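Local coordinates for protein lectin (Colocasia esculenta, PDB 5T1X) that binds mannose as a GNA-related bulb-type lectin and agglutinates rabbit erythrocytes, at residues F23-L35 / N43-L55. Residues are numbered along the deposited sequence; the frame is centred on the assembly and turned at random.
Sequences FDLVMQNDCNLVL and NTANNGRDCKLTL
Asn32 OD1 is gripped by two successive backbone amides of 43-55: Thr44 N, 3.3 Å from Asn32 OD1, gives a fairly straight bond (162° at the hydrogen) but sits above the carbonyl plane, and Asn43 N adds a weak, bent one. Asn32 ND2 bonds to Gln41 OE1, so both ends of the amide are engaged and its rotation is fixed. The Thr44 hydroxyl, set between its own backbone N and carbonyl carbon (chi1 50°), donates to Cys31 O with Thr44 OG1 at 2.7 Å. One residue earlier, Asp30 O receives Asn46 N at 2.7 Å, in the carbonyl plane, from the type II turn Thr44-Asn47. Asp30 OD1, holding an Asx turn, takes Gln28 NE2 and Asn32 N from opposite faces of its carboxylate.

The Cys31-Cys51 disulfide (chi3 -98°) cross-links the turn at Gln28-Cys31 to the residue just before strand 52-55, and a water joins Asn29 O to Cys51 N beside it. Further along, where strand 23-27 passes strand 52-55, Met27, bent at chi2 and chi3, lays CE 3.9 Å from Cys51 CB and SD 4.1 Å from Leu53 CB. Leu33 CD2 meets Leu53 CD2 at 4.0 Å, the side chains crossing near a right angle, with Ile63 touching both. Two sheets of the bulb-type lectin fold are thus joined partly through Gln28-Asn32 itself, part of the mannose site, within what is taken to be carbohydrate-binding motif 1.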
ATOM      1  N   PHE A  23      15.345  -0.038   5.866  1.00 14.79           N
ATOM      2  CA  PHE A  23      14.945  -1.322   5.295  1.00 13.96           C
ATOM      3  C   PHE A  23      14.971  -1.248   3.785  1.00 18.00           C
ATOM      4  O   PHE A  23      14.324  -0.383   3.187  1.00 17.02           O
ATOM      5  CB  PHE A  23      13.583  -1.737   5.853  1.00 14.70           C
ATOM      6  CG  PHE A  23      13.626  -1.762   7.365  1.00 16.42           C
ATOM      7  CD1 PHE A  23      14.312  -2.767   8.044  1.00 20.49           C
ATOM      8  CD2 PHE A  23      13.032  -0.749   8.110  1.00 17.67           C
ATOM      9  CE1 PHE A  23      14.375  -2.772   9.443  1.00 21.55           C
ATOM     10  CE2 PHE A  23      13.094  -0.758   9.509  1.00 21.30           C
ATOM     11  CZ  PHE A  23      13.755  -1.775  10.165  1.00 20.60           C
ATOM     12  N   ASP A  24      15.787  -2.128   3.177  1.00 15.13           N
ATOM     13  CA  ASP A  24      16.060  -2.136   1.745  1.00 14.88           C
ATOM     14  C   ASP A  24      15.859  -3.524   1.129  1.00 18.66           C
ATOM     15  O   ASP A  24      16.669  -4.431   1.353  1.00 19.73           O
ATOM     16  CB  ASP A  24      17.508  -1.648   1.527  1.00 16.87           C
ATOM     17  CG  ASP A  24      17.908  -1.346   0.101  1.00 24.89           C
ATOM     18  OD1 ASP A  24      17.040  -1.442  -0.793  1.00 23.95           O
ATOM     19  OD2 ASP A  24      19.094  -0.991  -0.121  1.00 26.95           O
ATOM     20  N   LEU A  25      14.792  -3.670   0.328  1.00 13.56           N
ATOM     21  CA  LEU A  25      14.478  -4.912  -0.373  1.00 13.76           C
ATOM     22  C   LEU A  25      15.146  -4.870  -1.730  1.00 17.72           C
ATOM     23  O   LEU A  25      14.856  -3.975  -2.525  1.00 15.58           O
ATOM     24  CB  LEU A  25      12.953  -5.105  -0.513  1.00 13.55           C
ATOM     25  CG  LEU A  25      12.510  -6.399  -1.198  1.00 18.34           C
ATOM     26  CD1 LEU A  25      12.565  -7.604  -0.237  1.00 19.39           C
ATOM     27  CD2 LEU A  25      11.124  -6.249  -1.784  1.00 19.92           C
ATOM     28  N   VAL A  26      16.054  -5.824  -1.992  1.00 14.96           N
ATOM     29  CA  VAL A  26      16.791  -5.846  -3.249  1.00 15.65           C
ATOM     30  C   VAL A  26      16.558  -7.168  -4.011  1.00 19.56           C
ATOM     31  O   VAL A  26      16.774  -8.254  -3.460  1.00 18.87           O
ATOM     32  CB  VAL A  26      18.312  -5.586  -3.037  1.00 20.33           C
ATOM     33  CG1 VAL A  26      19.027  -5.370  -4.369  1.00 21.48           C
ATOM     34  CG2 VAL A  26      18.561  -4.398  -2.105  1.00 19.42           C
ATOM     35  N   MET A  27      16.131  -7.058  -5.284  1.00 17.00           N
ATOM     36  CA  MET A  27      16.008  -8.203  -6.191  1.00 17.51           C
ATOM     37  C   MET A  27      17.374  -8.297  -6.842  1.00 23.12           C
ATOM     38  O   MET A  27      17.663  -7.548  -7.767  1.00 24.05           O
ATOM     39  CB  MET A  27      14.849  -8.009  -7.196  1.00 18.75           C
ATOM     40  CG  MET A  27      14.742  -9.114  -8.251  1.00 22.05           C
ATOM     41  SD  MET A  27      14.216 -10.710  -7.591  1.00 24.91           S
ATOM     42  CE  MET A  27      15.802 -11.537  -7.444  1.00 23.53           C
ATOM     43  N   GLN A  28      18.258  -9.117  -6.292  1.00 21.03           N
ATOM     44  CA  GLN A  28      19.656  -9.113  -6.719  1.00 22.21           C
ATOM     45  C   GLN A  28      19.935  -9.849  -8.025  1.00 28.27           C
ATOM     46  O   GLN A  28      19.146 -10.696  -8.448  1.00 27.72           O
ATOM     47  CB  GLN A  28      20.550  -9.675  -5.619  1.00 24.29           C
ATOM     48  CG  GLN A  28      20.441  -8.867  -4.337  1.00 20.96           C
ATOM     49  CD  GLN A  28      21.282  -9.367  -3.191  1.00 32.47           C
ATOM     50  OE1 GLN A  28      21.557  -8.616  -2.267  1.00 27.52           O
ATOM     51  NE2 GLN A  28      21.688 -10.635  -3.194  1.00 26.93           N
ATOM     52  N   ASN A  29      21.096  -9.515  -8.649  1.00 27.65           N
ATOM     53  CA  ASN A  29      21.583 -10.106  -9.900  1.00 29.55           C
ATOM     54  C   ASN A  29      21.949 -11.587  -9.710  1.00 36.21           C
ATOM     55  O   ASN A  29      21.996 -12.328 -10.697  1.00 37.71           O
ATOM     56  CB  ASN A  29      22.758  -9.312 -10.494  1.00 32.78           C
ATOM     57  CG  ASN A  29      23.910  -9.042  -9.558  1.00 62.91           C
ATOM     58  OD1 ASN A  29      24.570  -9.956  -9.052  1.00 60.37           O
ATOM     59  ND2 ASN A  29      24.228  -7.768  -9.373  1.00 56.60           N
ATOM     60  N   ASP A  30      22.148 -12.028  -8.444  1.00 32.35           N
ATOM     61  CA  ASP A  30      22.430 -13.426  -8.117  1.00 33.29           C
ATOM     62  C   ASP A  30      21.108 -14.192  -7.841  1.00 36.35           C
ATOM     63  O   ASP A  30      21.139 -15.276  -7.269  1.00 37.04           O
ATOM     64  CB  ASP A  30      23.430 -13.542  -6.935  1.00 35.26           C
ATOM     65  CG  ASP A  30      22.926 -13.194  -5.537  1.00 38.23           C
ATOM     66  OD1 ASP A  30      21.798 -12.661  -5.421  1.00 37.28           O
ATOM     67  OD2 ASP A  30      23.664 -13.447  -4.561  1.00 37.41           O
ATOM     68  N   CYS A  31      19.948 -13.604  -8.229  1.00 30.97           N
ATOM     69  CA  CYS A  31      18.587 -14.152  -8.105  1.00 29.13           C
ATOM     70  C   CYS A  31      18.104 -14.266  -6.637  1.00 30.75           C
ATOM     71  O   CYS A  31      17.032 -14.834  -6.406  1.00 29.97           O
ATOM     72  CB  CYS A  31      18.451 -15.488  -8.836  1.00 30.83           C
ATOM     73  SG  CYS A  31      16.832 -15.750  -9.598  0.70 34.45           S
ATOM     74  N   ASN A  32      18.856 -13.711  -5.662  1.00 26.01           N
ATOM     75  CA  ASN A  32      18.420 -13.722  -4.262  1.00 24.74           C
ATOM     76  C   ASN A  32      17.639 -12.443  -3.946  1.00 25.64           C
ATOM     77  O   ASN A  32      18.081 -11.354  -4.302  1.00 25.10           O
ATOM     78  CB  ASN A  32      19.601 -13.876  -3.290  1.00 23.97           C
ATOM     79  CG  ASN A  32      19.227 -14.358  -1.900  1.00 34.13           C
ATOM     80  OD1 ASN A  32      18.112 -14.804  -1.635  1.00 31.37           O
ATOM     81  ND2 ASN A  32      20.180 -14.337  -0.983  1.00 28.76           N
ATOM     82  N   LEU A  33      16.461 -12.575  -3.317  1.00 20.34           N
ATOM     83  CA  LEU A  33      15.658 -11.423  -2.909  1.00 18.76           C
ATOM     84  C   LEU A  33      15.931 -11.225  -1.431  1.00 23.09           C
ATOM     85  O   LEU A  33      15.612 -12.103  -0.629  1.00 23.41           O
ATOM     86  CB  LEU A  33      14.162 -11.651  -3.210  1.00 18.05           C
ATOM     87  CG  LEU A  33      13.215 -10.526  -2.780  1.00 20.71           C
ATOM     88  CD1 LEU A  33      13.373  -9.294  -3.657  1.00 20.80           C
ATOM     89  CD2 LEU A  33      11.777 -11.006  -2.786  1.00 21.12           C
ATOM     90  N   VAL A  34      16.608 -10.124  -1.072  1.00 19.58           N
ATOM     91  CA  VAL A  34      17.022  -9.919   0.313  1.00 19.16           C
ATOM     92  C   VAL A  34      16.429  -8.639   0.890  1.00 22.03           C
ATOM     93  O   VAL A  34      16.450  -7.587   0.245  1.00 20.07           O
ATOM     94  CB  VAL A  34      18.570  -9.920   0.454  1.00 23.38           C
ATOM     95  CG1 VAL A  34      19.004  -9.805   1.916  1.00 23.74           C
ATOM     96  CG2 VAL A  34      19.196 -11.160  -0.183  1.00 24.79           C
ATOM     97  N   LEU A  35      15.935  -8.735   2.129  1.00 18.74           N
ATOM     98  CA  LEU A  35      15.408  -7.581   2.839  1.00 17.86           C
ATOM     99  C   LEU A  35      16.464  -7.146   3.846  1.00 19.31           C
ATOM    100  O   LEU A  35      16.523  -7.674   4.960  1.00 18.49           O
ATOM    101  CB  LEU A  35      14.050  -7.897   3.499  1.00 17.96           C
ATOM    102  CG  LEU A  35      13.321  -6.715   4.162  1.00 22.73           C
ATOM    103  CD1 LEU A  35      13.163  -5.546   3.208  1.00 22.92           C
ATOM    104  CD2 LEU A  35      11.953  -7.139   4.662  1.00 24.01           C
ATOM    105  N   ASN A  43      16.435 -16.903  -0.212  1.00 28.85           N
ATOM    106  CA  ASN A  43      17.470 -17.954  -0.168  1.00 30.82           C
ATOM    107  C   ASN A  43      17.568 -18.667  -1.535  1.00 36.92           C
ATOM    108  O   ASN A  43      17.588 -19.901  -1.611  1.00 38.81           O
ATOM    109  CB  ASN A  43      17.197 -18.939   0.988  1.00 31.95           C
ATOM    110  CG  ASN A  43      18.389 -19.749   1.460  1.00 62.87           C
ATOM    111  OD1 ASN A  43      19.438 -19.834   0.807  1.00 57.60           O
ATOM    112  ND2 ASN A  43      18.238 -20.386   2.611  1.00 58.07           N
ATOM    113  N   THR A  44      17.638 -17.867  -2.614  1.00 32.74           N
ATOM    114  CA  THR A  44      17.709 -18.356  -3.995  1.00 32.91           C
ATOM    115  C   THR A  44      18.966 -17.807  -4.702  1.00 35.94           C
ATOM    116  O   THR A  44      18.932 -17.536  -5.907  1.00 34.66           O
ATOM    117  CB  THR A  44      16.408 -17.998  -4.747  1.00 36.49           C
ATOM    118  OG1 THR A  44      16.102 -16.614  -4.561  1.00 34.61           O
ATOM    119  CG2 THR A  44      15.222 -18.855  -4.314  1.00 34.16           C
ATOM    120  N   ALA A  45      20.073 -17.651  -3.949  1.00 33.95           N
ATOM    121  CA  ALA A  45      21.341 -17.139  -4.474  1.00 34.64           C
ATOM    122  C   ALA A  45      21.950 -18.118  -5.491  1.00 41.22           C
ATOM    123  O   ALA A  45      22.006 -19.317  -5.230  1.00 41.23           O
ATOM    124  CB  ALA A  45      22.316 -16.868  -3.336  1.00 35.97           C
ATOM    125  N   ASN A  46      22.348 -17.585  -6.668  1.00 39.57           N
ATOM    126  CA  ASN A  46      22.945 -18.237  -7.848  1.00 41.56           C
ATOM    127  C   ASN A  46      21.948 -19.184  -8.565  1.00 46.50           C
ATOM    128  O   ASN A  46      22.372 -20.021  -9.364  1.00 48.55           O
ATOM    129  CB  ASN A  46      24.257 -18.969  -7.496  1.00 45.33           C
ATOM    130  CG  ASN A  46      25.225 -18.118  -6.708  1.00 68.05           C
ATOM    131  OD1 ASN A  46      25.443 -18.335  -5.513  1.00 64.39           O
ATOM    132  ND2 ASN A  46      25.786 -17.096  -7.341  1.00 59.80           N
ATOM    133  N   ASN A  47      20.629 -18.996  -8.352  1.00 41.47           N
ATOM    134  CA  ASN A  47      19.604 -19.844  -8.975  1.00 41.69           C
ATOM    135  C   ASN A  47      19.150 -19.333 -10.360  1.00 46.31           C
ATOM    136  O   ASN A  47      18.308 -19.977 -10.994  1.00 46.68           O
ATOM    137  CB  ASN A  47      18.394 -20.004  -8.051  1.00 40.45           C
ATOM    138  CG  ASN A  47      18.667 -20.760  -6.770  1.00 54.39           C
ATOM    139  OD1 ASN A  47      19.805 -20.881  -6.305  1.00 55.46           O
ATOM    140  ND2 ASN A  47      17.618 -21.273  -6.157  1.00 39.59           N
ATOM    141  N   GLY A  48      19.725 -18.223 -10.826  1.00 42.52           N
ATOM    142  CA  GLY A  48      19.384 -17.658 -12.127  1.00 42.14           C
ATOM    143  C   GLY A  48      20.031 -16.333 -12.471  1.00 45.43           C
ATOM    144  O   GLY A  48      20.662 -15.693 -11.624  1.00 44.01           O
ATOM    145  N   ARG A  49      19.858 -15.919 -13.738  1.00 42.71           N
ATOM    146  CA  ARG A  49      20.377 -14.668 -14.296  1.00 42.22           C
ATOM    147  C   ARG A  49      19.224 -13.788 -14.771  1.00 43.51           C
ATOM    148  O   ARG A  49      18.216 -14.309 -15.255  1.00 43.16           O
ATOM    149  CB  ARG A  49      21.346 -14.956 -15.453  1.00 45.40           C
ATOM    150  N   ASP A  50      19.380 -12.451 -14.636  1.00 37.97           N
ATOM    151  CA  ASP A  50      18.396 -11.425 -15.020  1.00 36.08           C
ATOM    152  C   ASP A  50      17.026 -11.698 -14.345  1.00 36.38           C
ATOM    153  O   ASP A  50      15.979 -11.628 -14.999  1.00 36.38           O
ATOM    154  CB  ASP A  50      18.267 -11.329 -16.561  1.00 39.09           C
ATOM    155  CG  ASP A  50      19.569 -11.008 -17.271  1.00 50.95           C
ATOM    156  OD1 ASP A  50      20.111 -11.908 -17.950  1.00 52.98           O
ATOM    157  OD2 ASP A  50      20.047  -9.858 -17.143  1.00 56.16           O
ATOM    158  N   CYS A  51      17.051 -12.009 -13.032  1.00 30.46           N
ATOM    159  CA  CYS A  51      15.855 -12.329 -12.238  1.00 28.62           C
ATOM    160  C   CYS A  51      15.034 -11.099 -11.900  1.00 29.15           C
ATOM    161  O   CYS A  51      15.578 -10.017 -11.674  1.00 27.54           O
ATOM    162  CB  CYS A  51      16.220 -13.109 -10.982  1.00 28.76           C
ATOM    163  SG  CYS A  51      17.007 -14.705 -11.329  0.70 34.54           S
ATOM    164  N   LYS A  52      13.703 -11.289 -11.855  1.00 24.62           N
ATOM    165  CA  LYS A  52      12.717 -10.234 -11.601  1.00 22.72           C
ATOM    166  C   LYS A  52      11.667 -10.691 -10.598  1.00 24.04           C
ATOM    167  O   LYS A  52      11.334 -11.878 -10.548  1.00 25.17           O
ATOM    168  CB  LYS A  52      12.022  -9.857 -12.925  1.00 26.48           C
ATOM    169  CG  LYS A  52      12.937  -9.238 -13.987  1.00 37.96           C
ATOM    170  CD  LYS A  52      12.346  -9.370 -15.389  1.00 46.72           C
ATOM    171  CE  LYS A  52      13.221  -8.757 -16.459  1.00 59.32           C
ATOM    172  NZ  LYS A  52      14.484  -9.520 -16.664  1.00 69.05           N
ATOM    173  N   LEU A  53      11.110  -9.739  -9.835  1.00 18.96           N
ATOM    174  CA  LEU A  53      10.054  -9.994  -8.860  1.00 18.06           C
ATOM    175  C   LEU A  53       8.741  -9.476  -9.408  1.00 20.60           C
ATOM    176  O   LEU A  53       8.678  -8.346  -9.892  1.00 19.98           O
ATOM    177  CB  LEU A  53      10.380  -9.324  -7.503  1.00 16.82           C
ATOM    178  CG  LEU A  53       9.376  -9.526  -6.359  1.00 19.67           C
ATOM    179  CD1 LEU A  53       9.319 -10.982  -5.895  1.00 20.69           C
ATOM    180  CD2 LEU A  53       9.714  -8.631  -5.184  1.00 20.44           C
ATOM    181  N   THR A  54       7.701 -10.316  -9.359  1.00 18.14           N
ATOM    182  CA  THR A  54       6.358  -9.949  -9.803  1.00 17.71           C
ATOM    183  C   THR A  54       5.348 -10.351  -8.725  1.00 19.31           C
ATOM    184  O   THR A  54       5.673 -11.093  -7.789  1.00 17.74           O
ATOM    185  CB  THR A  54       6.000 -10.567 -11.172  1.00 25.30           C
ATOM    186  OG1 THR A  54       6.168 -11.982 -11.128  1.00 25.29           O
ATOM    187  CG2 THR A  54       6.777  -9.939 -12.337  1.00 26.61           C
ATOM    188  N   LEU A  55       4.129  -9.844  -8.855  1.00 15.78           N
ATOM    189  CA  LEU A  55       3.043 -10.138  -7.930  1.00 14.09           C
ATOM    190  C   LEU A  55       1.843 -10.543  -8.766  1.00 17.60           C
ATOM    191  O   LEU A  55       1.411  -9.772  -9.619  1.00 16.94           O
ATOM    192  CB  LEU A  55       2.768  -8.909  -7.044  1.00 13.21           C
ATOM    193  CG  LEU A  55       1.647  -8.992  -5.993  1.00 15.33           C
ATOM    194  CD1 LEU A  55       1.967 -10.011  -4.912  1.00 15.77           C
ATOM    195  CD2 LEU A  55       1.438  -7.636  -5.347  1.00 12.43           C
TER
HETATM  196  O   HOH W   1      19.457 -12.573 -11.703  1.00 44.06           O